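Protein mini spindles (Drosophila melanogaster, PDB 5VJC) probably binds tubulin through HEAT-repeat TOG domains such as this one, promoting microtubule dynamics and mitotic spindle formation. Local coordinates at residues A[143-148]-A[155-160]. Residues are numbered along the deposited sequence; the frame is centred on the assembly and turned at random.
Sequences LKIGDP and GVRRVL
I145 and V156 mark the closest backbone approach, CA to CA 5.7 Å, where the loop leaving helix 131-142 bends back over helix 150-166. A type I beta turn from K144 to D147, closed by D147 N to K144 O at 3.0 Å, makes the bend. V156 points toward it and splits its two methyls between neighbouring loop residues. V156 CG1, anti to the backbone N (chi1 172°), lies 3.8 Å from I145 CB, and the two side chains cross at about a right angle. V156 CG2 presses on the base of the lysine, 3.5 Å from K144 CB. Beyond that carbon the lysine chain bends at chi2 and chi3 and turns away from 155-160, and NZ hydrogen-bonds the carbonyl O of F100. On the other flank, R157 brings NH1 obliquely to 4.3 Å from I145 CG1, while its charge is paired with E190 on helix 185-202. With V156 cut back to an alanine, both methyls go, which is likely to leave a gap against I145 CB and K144 CB. Van der Waals packing, without a polar bond between the segments, joins this inter-helix loop to the second helix of the pair; V156 also touches L112 and L141, and both polar ends are satisfied outside the two segments.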
loop_
_atom_site.group_PDB
_atom_site.type_symbol
_atom_site.label_atom_id
_atom_site.label_comp_id
_atom_site.label_asym_id
_atom_site.label_seq_id
_atom_site.Cartn_x
_atom_site.Cartn_y
_atom_site.Cartn_z
ATOM N N LEU A 143 -4.585 0.804 -3.191
ATOM C CA LEU A 143 -5.910 0.784 -3.806
ATOM C C LEU A 143 -7.009 1.221 -2.863
ATOM O O LEU A 143 -8.009 1.766 -3.299
ATOM C CB LEU A 143 -6.249 -0.616 -4.332
ATOM C CG LEU A 143 -5.662 -0.961 -5.702
ATOM C CD1 LEU A 143 -6.199 -2.312 -6.139
ATOM C CD2 LEU A 143 -5.987 0.116 -6.751
ATOM N N LYS A 144 -6.827 0.968 -1.572
ATOM C CA LYS A 144 -7.839 1.320 -0.591
ATOM C C LYS A 144 -7.673 2.744 -0.019
ATOM O O LYS A 144 -8.484 3.177 0.798
ATOM C CB LYS A 144 -7.831 0.311 0.558
ATOM C CG LYS A 144 -7.887 -1.157 0.153
ATOM C CD LYS A 144 -8.758 -1.415 -1.074
ATOM C CE LYS A 144 -10.216 -1.470 -0.746
ATOM N NZ LYS A 144 -10.967 -1.960 -1.946
ATOM N N ILE A 145 -6.646 3.478 -0.432
ATOM C CA ILE A 145 -6.409 4.774 0.218
ATOM C C ILE A 145 -7.520 5.759 -0.160
ATOM O O ILE A 145 -7.762 6.744 0.543
ATOM C CB ILE A 145 -5.041 5.386 -0.122
ATOM C CG1 ILE A 145 -4.619 6.369 0.980
ATOM C CG2 ILE A 145 -5.063 6.075 -1.492
ATOM C CD1 ILE A 145 -3.234 6.965 0.792
ATOM N N GLY A 146 -8.233 5.454 -1.238
ATOM C CA GLY A 146 -9.336 6.292 -1.663
ATOM C C GLY A 146 -10.693 5.715 -1.310
ATOM O O GLY A 146 -11.698 6.117 -1.888
ATOM N N ASP A 147 -10.732 4.773 -0.370
ATOM C CA ASP A 147 -11.999 4.126 0.005
ATOM C C ASP A 147 -13.069 5.158 0.419
ATOM O O ASP A 147 -12.727 6.199 0.979
ATOM C CB ASP A 147 -11.758 3.145 1.149
ATOM C CG ASP A 147 -12.868 2.116 1.285
ATOM O OD1 ASP A 147 -13.773 2.315 2.125
ATOM O OD2 ASP A 147 -12.833 1.119 0.540
ATOM N N PRO A 148 -14.360 4.874 0.138
ATOM C CA PRO A 148 -15.470 5.700 0.633
ATOM C C PRO A 148 -15.440 5.888 2.149
ATOM O O PRO A 148 -15.903 6.917 2.641
ATOM C CB PRO A 148 -16.718 4.904 0.231
ATOM C CG PRO A 148 -16.300 4.061 -0.920
ATOM C CD PRO A 148 -14.820 3.821 -0.789
ATOM N N GLY A 155 -6.699 3.805 8.058
ATOM C CA GLY A 155 -5.969 2.582 8.366
ATOM C C GLY A 155 -4.898 2.357 7.316
ATOM O O GLY A 155 -3.759 2.037 7.635
ATOM N N VAL A 156 -5.283 2.512 6.054
ATOM C CA VAL A 156 -4.349 2.414 4.931
ATOM C C VAL A 156 -3.181 3.377 5.095
ATOM O O VAL A 156 -2.020 2.992 4.955
ATOM C CB VAL A 156 -5.066 2.686 3.602
ATOM C CG1 VAL A 156 -4.083 2.774 2.435
ATOM C CG2 VAL A 156 -6.150 1.616 3.359
ATOM N N ARG A 157 -3.484 4.635 5.406
ATOM C CA ARG A 157 -2.449 5.630 5.604
ATOM C C ARG A 157 -1.504 5.237 6.757
ATOM O O ARG A 157 -0.284 5.385 6.659
ATOM C CB ARG A 157 -3.109 7.007 5.861
ATOM C CG ARG A 157 -2.198 8.245 5.785
ATOM C CD ARG A 157 -2.923 9.414 5.025
ATOM N NE ARG A 157 -4.327 9.482 5.400
ATOM C CZ ARG A 157 -5.320 9.738 4.556
ATOM N NH1 ARG A 157 -5.057 9.990 3.282
ATOM N NH2 ARG A 157 -6.574 9.756 5.001
ATOM N N ARG A 158 -2.061 4.734 7.853
ATOM C CA ARG A 158 -1.255 4.379 9.027
ATOM C C ARG A 158 -0.276 3.238 8.695
ATOM O O ARG A 158 0.929 3.297 9.014
ATOM C CB ARG A 158 -2.177 3.992 10.189
ATOM C CG ARG A 158 -1.478 3.474 11.431
ATOM C CD ARG A 158 -1.000 4.569 12.375
ATOM N NE ARG A 158 -0.610 4.035 13.683
ATOM C CZ ARG A 158 0.614 3.596 13.987
ATOM N NH1 ARG A 158 1.591 3.631 13.086
ATOM N NH2 ARG A 158 0.871 3.124 15.204
ATOM N N VAL A 159 -0.798 2.211 8.036
ATOM C CA VAL A 159 0.025 1.088 7.565
ATOM C C VAL A 159 1.039 1.571 6.537
ATOM O O VAL A 159 2.204 1.237 6.618
ATOM C CB VAL A 159 -0.869 -0.033 6.947
ATOM C CG1 VAL A 159 -0.003 -1.157 6.284
ATOM C CG2 VAL A 159 -1.812 -0.606 8.001
ATOM N N LEU A 160 0.598 2.355 5.557
ATOM C CA LEU A 160 1.528 2.820 4.531
ATOM C C LEU A 160 2.701 3.589 5.165
ATOM O O LEU A 160 3.870 3.465 4.747
ATOM C CB LEU A 160 0.814 3.699 3.505
ATOM C CG LEU A 160 1.637 4.051 2.256
ATOM C CD1 LEU A 160 1.767 2.859 1.293
ATOM C CD2 LEU A 160 1.055 5.244 1.527
#